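Local coordinates for protein 3-hydroxyisobutyrate dehydrogenase (Salmonella typhimurium, PDB 3G0O) that probably catalyses the oxidation of L-threonate to 2-dehydro-L-erythronate, with NAD(+) preferred over NADP(+) as cosubstrate, at residues F8-V13 / A67-V72; W34-N39 / A56-F61; G234-R239 / D285-I290. One frame throughout, in Å; residues are numbered along the deposited sequence.

Contact 1: F8-V13 / A67-V72; sequences FHVGIV and ALVILV
Val13 and Leu68 meet on one face of a parallel strand pair, where Val13 CG2 lies 3.6 Å from Leu68 CD1. Leu68 reaches across because its CG stands anti to the backbone N (chi1 -172°), which also brings CD1 to 3.6 Å from Gly11 O, at a position without a side chain of its own. The other face carries Val10, Ile12, Ala67 and Val69. Here Ile12 and Val69 run alongside each other in the same sense, and the terminal CD1 of Ile12 touches Val69 CB at 3.7 Å; a chi2 of -60° swings that methyl toward its neighbour. Val69 CG2 also packs on Val10 CG2, 4.1 Å away, and beyond the start of the strand Phe8 CZ touches Ala67 CB at 3.8 Å.

Five backbone hydrogen bonds hold these side chains in register. They alternate between the strands: the straight central pair runs from Val69 N to Gly11 O and from Val13 N to Val69 O, each 2.8 Å, whereas the first, from Ala67 N to His9 O, is longer at 3.3 Å. The last, Leu71 N to Val13 O, carries the pairing past the end of strand 67-70.

This is the centre of the Rossmann-type sheet, where the first and fourth strands of the chain run next to each other. Helices 17-28 and 148-161 cover the face of Val10 and Ile12, helix 75-82 packs on Val13 and Ile70, and strand 32-36 pairs with the other edge of strand 9-13.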
loop_
_atom_site.group_PDB
_atom_site.type_symbol
_atom_site.label_atom_id
_atom_site.label_comp_id
_atom_site.label_asym_id
_atom_site.label_seq_id
_atom_site.Cartn_x
_atom_site.Cartn_y
_atom_site.Cartn_z
ATOM N N PHE A 8 1.320 7.207 38.579
ATOM C CA PHE A 8 0.317 7.455 37.546
ATOM C C PHE A 8 -0.455 6.175 37.267
ATOM O O PHE A 8 0.129 5.160 36.901
ATOM C CB PHE A 8 0.992 7.923 36.256
ATOM C CG PHE A 8 0.031 8.405 35.207
ATOM C CD1 PHE A 8 -0.321 9.748 35.135
ATOM C CD2 PHE A 8 -0.533 7.513 34.296
ATOM C CE1 PHE A 8 -1.222 10.203 34.168
ATOM C CE2 PHE A 8 -1.437 7.958 33.323
ATOM C CZ PHE A 8 -1.781 9.306 33.262
ATOM N N HIS A 9 -1.767 6.230 37.451
ATOM C CA HIS A 9 -2.616 5.074 37.213
ATOM C C HIS A 9 -3.373 5.232 35.904
ATOM O O HIS A 9 -4.032 6.241 35.676
ATOM C CB HIS A 9 -3.610 4.892 38.358
ATOM C CG HIS A 9 -2.984 4.391 39.619
ATOM N ND1 HIS A 9 -3.150 3.099 40.070
ATOM C CD2 HIS A 9 -2.155 4.995 40.503
ATOM C CE1 HIS A 9 -2.449 2.929 41.177
ATOM N NE2 HIS A 9 -1.836 4.064 41.461
ATOM N N VAL A 10 -3.263 4.224 35.050
ATOM C CA VAL A 10 -3.943 4.239 33.763
ATOM C C VAL A 10 -4.745 2.957 33.600
ATOM O O VAL A 10 -4.256 1.869 33.906
ATOM C CB VAL A 10 -2.932 4.355 32.598
ATOM C CG1 VAL A 10 -1.926 3.213 32.661
ATOM C CG2 VAL A 10 -3.669 4.350 31.263
ATOM N N GLY A 11 -5.982 3.095 33.138
ATOM C CA GLY A 11 -6.823 1.934 32.922
ATOM C C GLY A 11 -7.065 1.738 31.433
ATOM O O GLY A 11 -7.430 2.686 30.733
ATOM N N ILE A 12 -6.854 0.516 30.949
ATOM C CA ILE A 12 -7.067 0.196 29.537
ATOM C C ILE A 12 -8.335 -0.632 29.415
ATOM O O ILE A 12 -8.402 -1.740 29.944
ATOM C CB ILE A 12 -5.903 -0.635 28.949
ATOM C CG1 ILE A 12 -4.566 0.060 29.215
ATOM C CG2 ILE A 12 -6.116 -0.832 27.444
ATOM C CD1 ILE A 12 -4.456 1.446 28.611
ATOM N N VAL A 13 -9.337 -0.095 28.722
ATOM C CA VAL A 13 -10.605 -0.793 28.530
ATOM C C VAL A 13 -10.658 -1.313 27.097
ATOM O O VAL A 13 -10.648 -0.534 26.142
ATOM C CB VAL A 13 -11.799 0.143 28.778
ATOM C CG1 VAL A 13 -13.101 -0.641 28.704
ATOM C CG2 VAL A 13 -11.659 0.810 30.137
ATOM N N ALA A 67 -5.986 8.294 34.071
ATOM C CA ALA A 67 -6.377 8.256 32.670
ATOM C C ALA A 67 -7.023 6.927 32.328
ATOM O O ALA A 67 -6.632 5.880 32.843
ATOM C CB ALA A 67 -5.156 8.481 31.778
ATOM N N LEU A 68 -8.023 6.982 31.459
ATOM C CA LEU A 68 -8.712 5.780 31.016
ATOM C C LEU A 68 -8.616 5.761 29.495
ATOM O O LEU A 68 -8.987 6.736 28.841
ATOM C CB LEU A 68 -10.184 5.811 31.432
ATOM C CG LEU A 68 -10.959 4.511 31.195
ATOM C CD1 LEU A 68 -10.581 3.503 32.275
ATOM C CD2 LEU A 68 -12.458 4.777 31.226
ATOM N N VAL A 69 -8.097 4.670 28.939
ATOM C CA VAL A 69 -7.978 4.534 27.486
ATOM C C VAL A 69 -9.033 3.532 27.036
ATOM O O VAL A 69 -9.126 2.434 27.584
ATOM C CB VAL A 69 -6.584 4.006 27.066
ATOM C CG1 VAL A 69 -6.472 3.970 25.541
ATOM C CG2 VAL A 69 -5.494 4.875 27.666
ATOM N N ILE A 70 -9.831 3.913 26.042
ATOM C CA ILE A 70 -10.880 3.039 25.540
ATOM C C ILE A 70 -10.596 2.597 24.108
ATOM O O ILE A 70 -10.706 3.385 23.163
ATOM C CB ILE A 70 -12.249 3.745 25.598
ATOM C CG1 ILE A 70 -12.507 4.240 27.025
ATOM C CG2 ILE A 70 -13.351 2.795 25.149
ATOM C CD1 ILE A 70 -13.794 5.029 27.186
ATOM N N LEU A 71 -10.220 1.331 23.961
ATOM C CA LEU A 71 -9.910 0.756 22.656
ATOM C C LEU A 71 -10.977 -0.275 22.312
ATOM O O LEU A 71 -10.815 -1.469 22.571
ATOM C CB LEU A 71 -8.527 0.099 22.694
ATOM C CG LEU A 71 -7.337 1.051 22.865
ATOM C CD1 LEU A 71 -6.234 0.369 23.644
ATOM C CD2 LEU A 71 -6.833 1.500 21.503
ATOM N N VAL A 72 -12.076 0.200 21.736
ATOM C CA VAL A 72 -13.178 -0.670 21.360
ATOM C C VAL A 72 -13.579 -0.466 19.900
ATOM O O VAL A 72 -13.132 0.474 19.244
ATOM C CB VAL A 72 -14.400 -0.448 22.281
ATOM C CG1 VAL A 72 -14.039 -0.834 23.708
ATOM C CG2 VAL A 72 -14.851 1.003 22.221
#

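Contact 2: W34-N39 / A56-F61; sequences WGADLN and ASAREF
With chi1 at -58°, Trp34 sets its indole anti to the carbonyl carbon, while Phe61 holds CG between its backbone N and carbonyl carbon (chi1 58°); the two side chains thereby pass antiparallel, each CB beside the other's ring. Trp34 CB sits 3.5 Å from the centroid of the Phe61 ring, almost on its normal, and Phe61 CB lies over the six-membered ring of Trp34, 3.4 Å from CE3, making a reciprocal pair of CH-pi contacts. Ala58 CA lies against the opposite face of the phenyl ring, near its rim, so Phe61 is sandwiched. At the edge of this ring, near its plane, come Gly35 O, 3.4 Å from CE2, and Ala36 CB, 3.9 Å from CZ.

Farther along, Ala36 CB packs on the backbone between Ser57 and Ala58. A CA-H...O contact from Ala56 CA to Asp37 O (3.5 Å) and the apolar touch of Leu38 CD2 on Ala56 CB finish the contact at its exposed end.

Loop 56-61 thus lies against the end of strand 32-36, which pairs with strand 53-55 on one edge and strand 9-13 on the other. Asp37 closes an Asx turn onto Asn39, the N-cap of helix 40-48, and its OD1 accepts from Leu15 N in the probable glycine-rich dinucleotide-binding turn.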
loop_
_atom_site.group_PDB
_atom_site.type_symbol
_atom_site.label_atom_id
_atom_site.label_comp_id
_atom_site.label_asym_id
_atom_site.label_seq_id
_atom_site.Cartn_x
_atom_site.Cartn_y
_atom_site.Cartn_z
ATOM N N TRP A 34 -4.122 -0.891 34.906
ATOM C CA TRP A 34 -5.337 -1.650 35.178
ATOM C C TRP A 34 -5.939 -2.009 33.819
ATOM O O TRP A 34 -5.785 -1.257 32.854
ATOM C CB TRP A 34 -6.355 -0.811 35.952
ATOM C CG TRP A 34 -5.860 -0.270 37.262
ATOM C CD1 TRP A 34 -5.025 0.793 37.451
ATOM C CD2 TRP A 34 -6.184 -0.763 38.564
ATOM N NE1 TRP A 34 -4.806 0.993 38.795
ATOM C CE2 TRP A 34 -5.504 0.047 39.502
ATOM C CE3 TRP A 34 -6.975 -1.822 39.032
ATOM C CZ2 TRP A 34 -5.602 -0.158 40.884
ATOM C CZ3 TRP A 34 -7.073 -2.029 40.408
ATOM C CH2 TRP A 34 -6.386 -1.203 41.316
ATOM N N GLY A 35 -6.619 -3.150 33.749
ATOM C CA GLY A 35 -7.233 -3.574 32.502
ATOM C C GLY A 35 -8.670 -4.032 32.673
ATOM O O GLY A 35 -9.057 -4.515 33.735
ATOM N N ALA A 36 -9.471 -3.880 31.624
ATOM C CA ALA A 36 -10.866 -4.298 31.670
ATOM C C ALA A 36 -11.269 -4.909 30.335
ATOM O O ALA A 36 -11.139 -4.271 29.291
ATOM C CB ALA A 36 -11.763 -3.114 31.986
ATOM N N ASP A 37 -11.750 -6.147 30.376
ATOM C CA ASP A 37 -12.183 -6.846 29.171
ATOM C C ASP A 37 -12.995 -8.072 29.573
ATOM O O ASP A 37 -12.736 -8.684 30.616
ATOM C CB ASP A 37 -10.977 -7.295 28.342
ATOM C CG ASP A 37 -11.356 -7.661 26.912
ATOM O OD1 ASP A 37 -11.519 -6.736 26.085
ATOM O OD2 ASP A 37 -11.507 -8.867 26.619
ATOM N N LEU A 38 -13.972 -8.432 28.747
ATOM C CA LEU A 38 -14.809 -9.591 29.030
ATOM C C LEU A 38 -14.049 -10.897 28.849
ATOM O O LEU A 38 -14.536 -11.958 29.229
ATOM C CB LEU A 38 -16.055 -9.579 28.140
ATOM C CG LEU A 38 -17.057 -8.464 28.454
ATOM C CD1 LEU A 38 -18.220 -8.528 27.480
ATOM C CD2 LEU A 38 -17.546 -8.606 29.889
ATOM N N ASN A 39 -12.854 -10.822 28.274
ATOM C CA ASN A 39 -12.043 -12.015 28.077
ATOM C C ASN A 39 -11.189 -12.283 29.313
ATOM O O ASN A 39 -10.165 -11.635 29.527
ATOM C CB ASN A 39 -11.149 -11.861 26.849
ATOM C CG ASN A 39 -10.161 -12.996 26.709
ATOM O OD1 ASN A 39 -10.487 -14.153 26.972
ATOM N ND2 ASN A 39 -8.946 -12.676 26.285
ATOM N N ALA A 56 -13.818 -7.670 34.369
ATOM C CA ALA A 56 -14.728 -7.611 33.234
ATOM C C ALA A 56 -15.074 -6.166 32.894
ATOM O O ALA A 56 -15.316 -5.839 31.735
ATOM C CB ALA A 56 -15.998 -8.400 33.537
ATOM N N SER A 57 -15.119 -5.303 33.906
ATOM C CA SER A 57 -15.414 -3.895 33.664
ATOM C C SER A 57 -14.425 -3.028 34.424
ATOM O O SER A 57 -13.664 -3.523 35.252
ATOM C CB SER A 57 -16.833 -3.546 34.098
ATOM O OG SER A 57 -16.888 -3.296 35.487
ATOM N N ALA A 58 -14.448 -1.732 34.141
ATOM C CA ALA A 58 -13.539 -0.793 34.777
ATOM C C ALA A 58 -14.139 -0.114 36.007
ATOM O O ALA A 58 -13.507 0.766 36.595
ATOM C CB ALA A 58 -13.103 0.258 33.759
ATOM N N ARG A 59 -15.346 -0.519 36.401
ATOM C CA ARG A 59 -16.001 0.080 37.565
ATOM C C ARG A 59 -15.166 -0.073 38.838
ATOM O O ARG A 59 -15.208 0.786 39.712
ATOM C CB ARG A 59 -17.393 -0.539 37.792
ATOM C CG ARG A 59 -18.315 -0.461 36.580
ATOM C CD ARG A 59 -19.733 -0.957 36.868
ATOM N NE ARG A 59 -20.350 -1.440 35.636
ATOM C CZ ARG A 59 -20.097 -2.630 35.099
ATOM N NH1 ARG A 59 -19.257 -3.457 35.702
ATOM N NH2 ARG A 59 -20.642 -2.983 33.942
ATOM N N GLU A 60 -14.395 -1.153 38.929
ATOM C CA GLU A 60 -13.571 -1.407 40.110
ATOM C C GLU A 60 -12.419 -0.409 40.290
ATOM O O GLU A 60 -12.002 -0.139 41.419
ATOM C CB GLU A 60 -12.983 -2.827 40.055
ATOM C CG GLU A 60 -13.791 -3.855 39.236
ATOM C CD GLU A 60 -14.994 -4.425 39.959
ATOM O OE1 GLU A 60 -15.773 -3.640 40.546
ATOM O OE2 GLU A 60 -15.173 -5.666 39.932
ATOM N N PHE A 61 -11.902 0.141 39.192
ATOM C CA PHE A 61 -10.779 1.069 39.295
ATOM C C PHE A 61 -10.958 2.455 38.676
ATOM O O PHE A 61 -10.093 3.314 38.831
ATOM C CB PHE A 61 -9.521 0.404 38.714
ATOM C CG PHE A 61 -9.669 -0.038 37.282
ATOM C CD1 PHE A 61 -9.658 0.894 36.244
ATOM C CD2 PHE A 61 -9.837 -1.384 36.971
ATOM C CE1 PHE A 61 -9.813 0.490 34.912
ATOM C CE2 PHE A 61 -9.991 -1.800 35.646
ATOM C CZ PHE A 61 -9.980 -0.862 34.616
#

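Contact 3: G234-R239 / D285-I290; sequences GDYTPR and DDSAVI
Tyr236 and Asp285 join two loops of the C-terminal domain through a backbone hydrogen bond, Asp285 N to Tyr236 O, at 3.0 Å. Its N-H points almost straight at the oxygen, although the donor stands well above the carbonyl plane. The tight part of the contact centres on Asp285, whose CB lies 3.4 Å from Thr237 O and whose CA is only 3.7 Å from Pro238 CA. With CG anti to the backbone N (chi1 -169°), OD1 receives Arg239 N on its anti lone pair at 3.1 Å. OD2 turns to its own segment and takes both Ser287 OG, at 2.7 Å on the anti side, and Ser287 N, from above the carboxylate plane; His230 ND1 is a further partner. Both oxygens of this buried carboxylate are therefore engaged, fixing its rotation.

Beside it the Tyr236 ring leans obliquely on the 3-10 turn, with CD1 3.5 Å from Ser287 OG and OH close to Ile290 CG2. Ile290 lies roughly perpendicular to the tyrosine.

The outer side of Thr237 and Pro238 faces solvent, and here the Arg239 guanidinium is more loosely placed: NH1 stays 4.4 Å from Asp285 OD1, too far for a salt bridge. NH1 donates instead to Asp235 O and Thr237 O, and NH2 forms a salt bridge with Asp235 OD2, though that hydrogen bond is poorly aimed and weak. A bound L(+)-tartaric acid lies about 6 Å from the Arg239 side chain.

Each segment contains an Asx turn, at Asp235 after the Schellman motif ending helix 222-232, and at Asp285 opening the 3-10 segment 286-290 of this helical domain.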
loop_
_atom_site.group_PDB
_atom_site.type_symbol
_atom_site.label_atom_id
_atom_site.label_comp_id
_atom_site.label_asym_id
_atom_site.label_seq_id
_atom_site.Cartn_x
_atom_site.Cartn_y
_atom_site.Cartn_z
ATOM N N GLY A 234 -4.416 -19.730 3.724
ATOM C CA GLY A 234 -5.777 -20.240 3.785
ATOM C C GLY A 234 -6.375 -20.213 5.181
ATOM O O GLY A 234 -7.225 -21.040 5.523
ATOM N N ASP A 235 -5.934 -19.259 5.995
ATOM C CA ASP A 235 -6.434 -19.130 7.355
ATOM C C ASP A 235 -7.286 -17.870 7.511
ATOM O O ASP A 235 -6.762 -16.764 7.662
ATOM C CB ASP A 235 -5.257 -19.115 8.334
ATOM C CG ASP A 235 -5.689 -18.857 9.760
ATOM O OD1 ASP A 235 -6.841 -19.202 10.105
ATOM O OD2 ASP A 235 -4.870 -18.321 10.535
ATOM N N TYR A 236 -8.604 -18.043 7.473
ATOM C CA TYR A 236 -9.517 -16.916 7.597
ATOM C C TYR A 236 -10.012 -16.689 9.018
ATOM O O TYR A 236 -11.067 -16.085 9.234
ATOM C CB TYR A 236 -10.687 -17.093 6.621
ATOM C CG TYR A 236 -10.221 -17.036 5.185
ATOM C CD1 TYR A 236 -9.881 -15.818 4.592
ATOM C CD2 TYR A 236 -10.014 -18.208 4.451
ATOM C CE1 TYR A 236 -9.341 -15.766 3.313
ATOM C CE2 TYR A 236 -9.470 -18.168 3.169
ATOM C CZ TYR A 236 -9.132 -16.942 2.609
ATOM O OH TYR A 236 -8.556 -16.899 1.362
ATOM N N THR A 237 -9.240 -17.182 9.986
ATOM C CA THR A 237 -9.562 -16.988 11.395
ATOM C C THR A 237 -9.560 -15.469 11.541
ATOM O O THR A 237 -8.617 -14.805 11.120
ATOM C CB THR A 237 -8.472 -17.592 12.306
ATOM O OG1 THR A 237 -8.447 -19.014 12.139
ATOM C CG2 THR A 237 -8.748 -17.265 13.761
ATOM N N PRO A 238 -10.613 -14.900 12.139
ATOM C CA PRO A 238 -10.699 -13.447 12.309
ATOM C C PRO A 238 -9.705 -12.749 13.236
ATOM O O PRO A 238 -9.642 -13.042 14.428
ATOM C CB PRO A 238 -12.140 -13.245 12.774
ATOM C CG PRO A 238 -12.391 -14.486 13.587
ATOM C CD PRO A 238 -11.800 -15.568 12.704
ATOM N N ARG A 239 -8.920 -11.838 12.668
ATOM C CA ARG A 239 -7.996 -11.030 13.451
ATOM C C ARG A 239 -8.810 -9.750 13.569
ATOM O O ARG A 239 -8.982 -9.190 14.649
ATOM C CB ARG A 239 -6.696 -10.744 12.692
ATOM C CG ARG A 239 -5.659 -11.858 12.727
ATOM C CD ARG A 239 -6.051 -13.040 11.868
ATOM N NE ARG A 239 -4.914 -13.932 11.643
ATOM C CZ ARG A 239 -4.927 -14.966 10.809
ATOM N NH1 ARG A 239 -6.023 -15.245 10.117
ATOM N NH2 ARG A 239 -3.838 -15.712 10.657
ATOM N N ASP A 285 -12.116 -13.324 8.974
ATOM C CA ASP A 285 -11.082 -12.307 8.793
ATOM C C ASP A 285 -11.480 -11.426 7.606
ATOM O O ASP A 285 -12.046 -11.929 6.635
ATOM C CB ASP A 285 -9.739 -12.979 8.513
ATOM C CG ASP A 285 -8.584 -12.011 8.574
ATOM O OD1 ASP A 285 -8.324 -11.469 9.672
ATOM O OD2 ASP A 285 -7.937 -11.790 7.529
ATOM N N ASP A 286 -11.187 -10.126 7.664
ATOM C CA ASP A 286 -11.574 -9.258 6.558
ATOM C C ASP A 286 -10.960 -9.671 5.220
ATOM O O ASP A 286 -11.469 -9.302 4.161
ATOM C CB ASP A 286 -11.284 -7.769 6.859
ATOM C CG ASP A 286 -9.897 -7.524 7.419
ATOM O OD1 ASP A 286 -8.941 -8.193 6.984
ATOM O OD2 ASP A 286 -9.766 -6.632 8.291
ATOM N N SER A 287 -9.886 -10.455 5.253
ATOM C CA SER A 287 -9.284 -10.896 4.006
ATOM C C SER A 287 -10.255 -11.829 3.280
ATOM O O SER A 287 -10.092 -12.100 2.092
ATOM C CB SER A 287 -7.947 -11.612 4.256
ATOM O OG SER A 287 -8.106 -12.786 5.034
ATOM N N ALA A 288 -11.279 -12.297 3.996
ATOM C CA ALA A 288 -12.276 -13.195 3.410
ATOM C C ALA A 288 -13.117 -12.496 2.346
ATOM O O ALA A 288 -13.934 -13.133 1.675
ATOM C CB ALA A 288 -13.181 -13.775 4.496
ATOM N N VAL A 289 -12.926 -11.189 2.189
ATOM C CA VAL A 289 -13.660 -10.458 1.165
ATOM C C VAL A 289 -13.296 -11.073 -0.195
ATOM O O VAL A 289 -14.051 -10.972 -1.165
ATOM C CB VAL A 289 -13.290 -8.950 1.168
ATOM C CG1 VAL A 289 -11.812 -8.766 0.840
ATOM C CG2 VAL A 289 -14.164 -8.199 0.169
ATOM N N ILE A 290 -12.136 -11.725 -0.253
ATOM C CA ILE A 290 -11.680 -12.361 -1.482
ATOM C C ILE A 290 -12.645 -13.474 -1.914
ATOM O O ILE A 290 -12.699 -13.849 -3.084
ATOM C CB ILE A 290 -10.259 -12.967 -1.303
ATOM C CG1 ILE A 290 -9.677 -13.334 -2.671
ATOM C CG2 ILE A 290 -10.323 -14.215 -0.418
ATOM C CD1 ILE A 290 -8.214 -13.761 -2.630
#

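Contacts 1 and 2 belong to the N-terminal Rossmann-type domain and contact 3 to the helical C-terminal one. Along the chain, both segments of contact 2 fall between those of contact 1, and contact 3 follows later. The first two, with centres about 10 Å apart, share a sheet: strands 9-13 and 32-36 are neighbours, probably bonded from Ile12 to Trp34 and Ala36, while Gly11 packs on Phe61 and Val13 on Ala58. Contact 3 lies about 29 Å from either, centre to centre, and touches neither. Each contact therefore lies wholly within one domain, with long helix 174-202, bearing the predicted active-site Lys179, between them in sequence.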